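Local coordinates for protein enoyl-CoA hydratase subunit II (Geobacillus kaustophilus, PDB 2EJ5) that probably hydrates the double bond of enoyl-CoA thioesters as a crotonase-family enoyl-CoA hydratase, perhaps in the breakdown of phenylacetic acid, at residues 47-51 with 196-201; 2-6 with 17-21. All blocks are in the same frame, centred on the assembly; numbering follows the deposited sequence.

Contact 1 (47-51 with 196-201); sequences NVRCV and LSAMPT
Arg49 and Ser197 bring their CA atoms to 4.6 Å where the chain entering strand 50-55 meets the turn between helix 185-197 and helix 201-216 of the crotonase fold. The arginine plugs that turn. Its NE gives a straight bond, lying in the guanidinium plane, to Thr201 OG1 at 2.9 Å, while NH2 donates to Met199 O at 2.8 Å from above the carbonyl plane. Ser197 O sits over one guanidinium face, too badly angled to be bonded. The bend at chi3 (78°) swings the guanidinium across the turn. Thr201 OG1 is used twice, since it also donates to a water that in turn donates to Leu196 O and, at 2.6 Å, to Arg49 O, tying helix end, turn and strand entrance together. A leucine in place of Arg49 would probably leave Met199 O and Thr201 OG1 without this donor and the turn less firmly fixed. Outside the contact, Phe254 O takes a weak bond from Arg49 NH2, and Met199 and Pro200 pack on Ile132 and Gly135 of a second subunit. Beyond the arginine, Cys50 SG lies 3.8 Å from Leu196 CB, with Leu196 CD1 nearly as near.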
ATOM      1  N   ASN A  47      13.902  31.427   1.431  1.00 26.38           N
ATOM      2  CA  ASN A  47      15.230  31.033   1.857  1.00 25.82           C
ATOM      3  C   ASN A  47      15.221  29.649   2.510  1.00 24.90           C
ATOM      4  O   ASN A  47      16.272  29.055   2.673  1.00 25.27           O
ATOM      5  CB  ASN A  47      15.841  32.062   2.807  1.00 25.42           C
ATOM      6  CG  ASN A  47      17.297  31.734   3.180  1.00 25.44           C
ATOM      7  OD1 ASN A  47      18.172  31.567   2.309  1.00 22.83           O
ATOM      8  ND2 ASN A  47      17.546  31.611   4.467  1.00 24.63           N
ATOM      9  N   VAL A  48      14.030  29.155   2.875  1.00 23.32           N
ATOM     10  CA  VAL A  48      13.886  27.844   3.516  1.00 20.67           C
ATOM     11  C   VAL A  48      13.676  26.795   2.423  1.00 19.40           C
ATOM     12  O   VAL A  48      12.757  26.919   1.605  1.00 19.70           O
ATOM     13  CB  VAL A  48      12.699  27.815   4.548  1.00 20.97           C
ATOM     14  CG1 VAL A  48      12.436  26.356   5.074  1.00 17.97           C
ATOM     15  CG2 VAL A  48      12.999  28.739   5.720  1.00 19.73           C
ATOM     16  N   ARG A  49      14.568  25.803   2.367  1.00 18.59           N
ATOM     17  CA  ARG A  49      14.466  24.744   1.357  1.00 17.80           C
ATOM     18  C   ARG A  49      14.281  23.355   1.970  1.00 17.28           C
ATOM     19  O   ARG A  49      14.118  22.394   1.246  1.00 17.79           O
ATOM     20  CB  ARG A  49      15.663  24.789   0.393  1.00 17.74           C
ATOM     21  CG  ARG A  49      15.602  26.001  -0.591  1.00 19.03           C
ATOM     22  CD  ARG A  49      16.939  26.234  -1.256  1.00 20.76           C
ATOM     23  NE  ARG A  49      17.157  25.281  -2.341  1.00 20.43           N
ATOM     24  CZ  ARG A  49      18.302  25.160  -2.996  1.00 23.32           C
ATOM     25  NH1 ARG A  49      19.356  25.928  -2.640  1.00 23.69           N
ATOM     26  NH2 ARG A  49      18.416  24.253  -3.965  1.00 20.25           N
ATOM     27  N   CYS A  50      14.332  23.253   3.295  1.00 17.57           N
ATOM     28  CA  CYS A  50      14.091  22.004   4.001  1.00 17.76           C
ATOM     29  C   CYS A  50      13.627  22.329   5.387  1.00 18.26           C
ATOM     30  O   CYS A  50      13.995  23.375   5.955  1.00 17.12           O
ATOM     31  CB  CYS A  50      15.367  21.143   4.096  1.00 18.62           C
ATOM     32  SG  CYS A  50      15.122  19.417   4.722  1.00 19.41           S
ATOM     33  N   VAL A  51      12.821  21.454   5.957  1.00 16.79           N
ATOM     34  CA  VAL A  51      12.404  21.641   7.337  1.00 17.49           C
ATOM     35  C   VAL A  51      12.789  20.439   8.141  1.00 17.36           C
ATOM     36  O   VAL A  51      12.625  19.304   7.692  1.00 17.14           O
ATOM     37  CB  VAL A  51      10.854  21.897   7.483  1.00 16.85           C
ATOM     38  CG1 VAL A  51      10.462  22.041   8.961  1.00 18.74           C
ATOM     39  CG2 VAL A  51      10.460  23.153   6.729  1.00 21.85           C
ATOM     40  N   LEU A 196      19.130  17.762   1.318  1.00 16.20           N
ATOM     41  CA  LEU A 196      17.809  18.090   0.729  1.00 16.40           C
ATOM     42  C   LEU A 196      17.683  19.573   0.400  1.00 16.85           C
ATOM     43  O   LEU A 196      17.132  19.945  -0.659  1.00 16.24           O
ATOM     44  CB  LEU A 196      16.700  17.725   1.701  1.00 15.57           C
ATOM     45  CG  LEU A 196      16.392  16.222   1.802  1.00 19.44           C
ATOM     46  CD1 LEU A 196      15.619  15.965   3.076  1.00 20.04           C
ATOM     47  CD2 LEU A 196      15.551  15.841   0.594  1.00 17.41           C
ATOM     48  N   SER A 197      18.224  20.418   1.296  1.00 16.60           N
ATOM     49  CA  SER A 197      18.122  21.882   1.117  1.00 18.10           C
ATOM     50  C   SER A 197      18.875  22.388  -0.127  1.00 18.85           C
ATOM     51  O   SER A 197      18.671  23.534  -0.583  1.00 19.34           O
ATOM     52  CB  SER A 197      18.548  22.613   2.398  1.00 17.68           C
ATOM     53  OG  SER A 197      19.962  22.777   2.426  1.00 21.66           O
ATOM     54  N   ALA A 198      19.715  21.510  -0.697  1.00 18.69           N
ATOM     55  CA  ALA A 198      20.468  21.815  -1.904  1.00 18.88           C
ATOM     56  C   ALA A 198      19.810  21.317  -3.188  1.00 19.12           C
ATOM     57  O   ALA A 198      20.268  21.629  -4.287  1.00 17.83           O
ATOM     58  CB  ALA A 198      21.911  21.232  -1.797  1.00 20.48           C
ATOM     59  N   MET A 199      18.736  20.533  -3.054  1.00 18.38           N
ATOM     60  CA  MET A 199      18.079  19.934  -4.214  1.00 18.03           C
ATOM     61  C   MET A 199      17.079  20.922  -4.820  1.00 17.56           C
ATOM     62  O   MET A 199      16.844  21.999  -4.226  1.00 18.86           O
ATOM     63  CB  MET A 199      17.361  18.630  -3.762  1.00 18.28           C
ATOM     64  CG  MET A 199      18.283  17.589  -3.159  1.00 19.33           C
ATOM     65  SD  MET A 199      17.501  15.958  -3.159  1.00 19.41           S
ATOM     66  CE  MET A 199      17.661  15.534  -4.910  1.00 24.67           C
ATOM     67  N   PRO A 200      16.509  20.602  -6.003  1.00 16.85           N
ATOM     68  CA  PRO A 200      15.517  21.492  -6.656  1.00 16.59           C
ATOM     69  C   PRO A 200      14.205  21.537  -5.879  1.00 16.52           C
ATOM     70  O   PRO A 200      13.277  20.771  -6.140  1.00 15.93           O
ATOM     71  CB  PRO A 200      15.284  20.835  -8.019  1.00 15.15           C
ATOM     72  CG  PRO A 200      16.475  19.967  -8.229  1.00 15.88           C
ATOM     73  CD  PRO A 200      16.775  19.422  -6.844  1.00 16.29           C
ATOM     74  N   THR A 201      14.164  22.427  -4.906  1.00 16.42           N
ATOM     75  CA  THR A 201      13.062  22.538  -3.979  1.00 17.26           C
ATOM     76  C   THR A 201      11.672  22.652  -4.654  1.00 17.02           C
ATOM     77  O   THR A 201      10.693  22.095  -4.143  1.00 15.58           O
ATOM     78  CB  THR A 201      13.331  23.775  -3.092  1.00 18.21           C
ATOM     79  OG1 THR A 201      14.715  23.739  -2.708  1.00 17.28           O
ATOM     80  CG2 THR A 201      12.447  23.751  -1.867  1.00 17.05           C
TER
HETATM   81  O   HOH W   1      14.865  21.477  -1.119  1.00 16.93           O

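Contact 2 (2-6 with 17-21); sequences YETIR and TLNRP
Thr17 O takes one hydrogen bond from the facing strand, from Arg6 N in the carbonyl plane at 2.8 Å, and beside it a looser CA-H...O contact from Ile5 CA at 3.1 Å. The return bond, Thr17 N to Arg6 O, is 2.7 Å long and as straight as the first, making these two residues a hydrogen-bonded pair of the antiparallel hairpin 5-10/13-18. Ile5 and Leu18 form the neighbouring non-hydrogen-bonded pair. Past it the strands fray: Asn19 N reaches Thr4 O only through a weak, bent bond, and a water donating to both Glu3 O and Asn19 O closes the end. The Arg6 and Thr17 side chains leave the same face of the sheet together; with CG anti to the backbone N (chi1 -162°) and a bend at chi3, the Arg6 chain brings its guanidinium back so that Thr17 CG2 lies 4.0 Å over one face, toward the rim. A water bound to Thr17 OG1 weakly accepts from Arg6 NH2. Farther along, Arg20 CD runs beside Thr4 CG2, 4.1 Å away, while their polar ends part: Thr4 OG1 bonds to Glu34, and Arg20 NH1 to Ala26 O and, as a salt bridge, to Asp65. The backbone thus fixes the hairpin's register, whereas side chains across it meet through a guanidinium face, methyl and methylene groups and bridging water, without direct side-chain hydrogen bonds between the segments.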
ATOM      1  N   TYR A   2       8.660  32.358  19.961  1.00 37.91           N
ATOM      2  CA  TYR A   2       7.843  31.175  20.241  1.00 35.49           C
ATOM      3  C   TYR A   2       8.220  30.689  21.633  1.00 34.78           C
ATOM      4  O   TYR A   2       9.367  30.839  22.039  1.00 35.00           O
ATOM      5  CB  TYR A   2       8.131  30.049  19.220  1.00 34.41           C
ATOM      6  CG  TYR A   2       7.645  30.292  17.788  1.00 32.53           C
ATOM      7  CD1 TYR A   2       6.283  30.454  17.500  1.00 32.05           C
ATOM      8  CD2 TYR A   2       8.537  30.318  16.732  1.00 29.04           C
ATOM      9  CE1 TYR A   2       5.837  30.668  16.194  1.00 31.07           C
ATOM     10  CE2 TYR A   2       8.103  30.510  15.420  1.00 29.39           C
ATOM     11  CZ  TYR A   2       6.759  30.685  15.164  1.00 30.12           C
ATOM     12  OH  TYR A   2       6.343  30.874  13.879  1.00 31.57           O
ATOM     13  N   GLU A   3       7.280  30.085  22.355  1.00 33.96           N
ATOM     14  CA  GLU A   3       7.534  29.653  23.743  1.00 33.24           C
ATOM     15  C   GLU A   3       7.591  28.153  23.968  1.00 32.41           C
ATOM     16  O   GLU A   3       8.225  27.697  24.926  1.00 31.71           O
ATOM     17  CB  GLU A   3       6.476  30.237  24.665  1.00 33.14           C
ATOM     18  CG  GLU A   3       6.106  31.639  24.293  1.00 35.59           C
ATOM     19  CD  GLU A   3       5.086  32.237  25.214  1.00 37.67           C
ATOM     20  OE1 GLU A   3       5.084  33.477  25.308  1.00 37.75           O
ATOM     21  OE2 GLU A   3       4.297  31.467  25.829  1.00 38.09           O
ATOM     22  N   THR A   4       6.902  27.380  23.120  1.00 31.07           N
ATOM     23  CA  THR A   4       6.881  25.924  23.293  1.00 30.53           C
ATOM     24  C   THR A   4       7.724  25.216  22.227  1.00 29.70           C
ATOM     25  O   THR A   4       7.974  24.026  22.335  1.00 29.21           O
ATOM     26  CB  THR A   4       5.459  25.350  23.240  1.00 30.23           C
ATOM     27  OG1 THR A   4       4.919  25.576  21.931  1.00 32.35           O
ATOM     28  CG2 THR A   4       4.563  26.010  24.310  1.00 31.40           C
ATOM     29  N   ILE A   5       8.118  25.958  21.204  1.00 29.26           N
ATOM     30  CA  ILE A   5       9.030  25.457  20.183  1.00 29.52           C
ATOM     31  C   ILE A   5      10.130  26.478  19.932  1.00 30.76           C
ATOM     32  O   ILE A   5      10.037  27.657  20.355  1.00 30.41           O
ATOM     33  CB  ILE A   5       8.297  25.169  18.836  1.00 29.79           C
ATOM     34  CG1 ILE A   5       7.978  26.476  18.109  1.00 29.17           C
ATOM     35  CG2 ILE A   5       7.026  24.284  19.070  1.00 26.41           C
ATOM     36  CD1 ILE A   5       7.591  26.301  16.675  1.00 31.36           C
ATOM     37  N   ARG A   6      11.150  26.011  19.224  1.00 30.84           N
ATOM     38  CA  ARG A   6      12.257  26.816  18.740  1.00 32.50           C
ATOM     39  C   ARG A   6      12.216  26.699  17.222  1.00 31.25           C
ATOM     40  O   ARG A   6      12.046  25.597  16.667  1.00 30.43           O
ATOM     41  CB  ARG A   6      13.581  26.298  19.336  1.00 31.83           C
ATOM     42  CG  ARG A   6      14.768  27.257  19.287  1.00 35.85           C
ATOM     43  CD  ARG A   6      15.851  26.810  20.321  1.00 36.11           C
ATOM     44  NE  ARG A   6      16.498  25.552  19.947  1.00 41.47           N
ATOM     45  CZ  ARG A   6      16.822  24.573  20.793  1.00 44.40           C
ATOM     46  NH1 ARG A   6      16.542  24.667  22.092  1.00 43.05           N
ATOM     47  NH2 ARG A   6      17.404  23.472  20.322  1.00 44.23           N
ATOM     48  N   THR A  17      12.193  22.883  16.467  1.00 21.32           N
ATOM     49  CA  THR A  17      12.433  22.021  17.599  1.00 22.23           C
ATOM     50  C   THR A  17      11.245  22.129  18.574  1.00 23.75           C
ATOM     51  O   THR A  17      10.925  23.223  19.072  1.00 22.47           O
ATOM     52  CB  THR A  17      13.763  22.372  18.279  1.00 22.38           C
ATOM     53  OG1 THR A  17      14.840  22.147  17.353  1.00 24.65           O
ATOM     54  CG2 THR A  17      13.983  21.560  19.501  1.00 22.37           C
ATOM     55  N   LEU A  18      10.588  20.998  18.827  1.00 24.26           N
ATOM     56  CA  LEU A  18       9.528  20.927  19.830  1.00 25.09           C
ATOM     57  C   LEU A  18      10.158  21.055  21.212  1.00 25.99           C
ATOM     58  O   LEU A  18      11.079  20.308  21.531  1.00 26.85           O
ATOM     59  CB  LEU A  18       8.799  19.584  19.744  1.00 24.43           C
ATOM     60  CG  LEU A  18       8.315  19.162  18.345  1.00 23.95           C
ATOM     61  CD1 LEU A  18       7.543  17.835  18.449  1.00 19.94           C
ATOM     62  CD2 LEU A  18       7.467  20.269  17.668  1.00 23.88           C
ATOM     63  N   ASN A  19       9.641  21.964  22.046  1.00 26.84           N
ATOM     64  CA  ASN A  19      10.429  22.456  23.193  1.00 26.46           C
ATOM     65  C   ASN A  19       9.675  22.535  24.547  1.00 27.43           C
ATOM     66  O   ASN A  19       9.511  23.605  25.119  1.00 27.38           O
ATOM     67  CB  ASN A  19      11.052  23.802  22.796  1.00 26.25           C
ATOM     68  CG  ASN A  19      12.292  24.163  23.604  1.00 27.89           C
ATOM     69  OD1 ASN A  19      12.885  23.319  24.266  1.00 24.90           O
ATOM     70  ND2 ASN A  19      12.707  25.437  23.515  1.00 26.96           N
ATOM     71  N   ARG A  20       9.212  21.384  25.041  1.00 27.99           N
ATOM     72  CA  ARG A  20       8.671  21.241  26.394  1.00 28.02           C
ATOM     73  C   ARG A  20       9.354  20.010  26.941  1.00 27.33           C
ATOM     74  O   ARG A  20       8.714  19.020  27.263  1.00 26.97           O
ATOM     75  CB  ARG A  20       7.135  21.106  26.398  1.00 27.64           C
ATOM     76  CG  ARG A  20       6.423  22.399  25.964  1.00 29.04           C
ATOM     77  CD  ARG A  20       4.894  22.308  26.016  1.00 29.66           C
ATOM     78  NE  ARG A  20       4.349  22.263  27.378  1.00 29.43           N
ATOM     79  CZ  ARG A  20       3.754  21.205  27.918  1.00 31.67           C
ATOM     80  NH1 ARG A  20       3.614  20.085  27.209  1.00 31.16           N
ATOM     81  NH2 ARG A  20       3.299  21.249  29.177  1.00 27.58           N
ATOM     82  N   PRO A  21      10.686  20.069  27.037  1.00 27.94           N
ATOM     83  CA  PRO A  21      11.440  18.879  27.389  1.00 29.01           C
ATOM     84  C   PRO A  21      11.008  18.237  28.705  1.00 30.33           C
ATOM     85  O   PRO A  21      11.043  17.021  28.809  1.00 31.61           O
ATOM     86  CB  PRO A  21      12.911  19.367  27.414  1.00 28.37           C
ATOM     87  CG  PRO A  21      12.825  20.847  27.565  1.00 28.67           C
ATOM     88  CD  PRO A  21      11.561  21.238  26.835  1.00 28.61           C
TER
HETATM   89  O   HOH W   2       9.410  25.681  26.457  1.00 39.71           O
HETATM   90  O   HOH W   3      15.239  24.747  16.441  1.00 26.40           O
HETATM   91  O   HOH W   4      17.227  21.192  18.114  1.00 28.26           O

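In the fold
Contacts 1 and 2 lie on adjacent strands of the same mixed sheet: 13-18, the inner strand of the hairpin in contact 2, runs parallel to 50-55, whose entrance contact 1 holds. Their centres are 23 Å apart and their nearest atoms about 8 Å, so they do not touch; the sheet links them, with Leu18 bonded through its backbone to Thr54 and Ala56, and Cys50 to Ala14. Contact 1 joins the sheet to the C-terminal helices and borders a second subunit, whereas contact 2 touches no other chain. The Arg20 salt bridge ties contact 2 to the region that supplies an oxyanion-hole N-H in crotonases, and probably does so here.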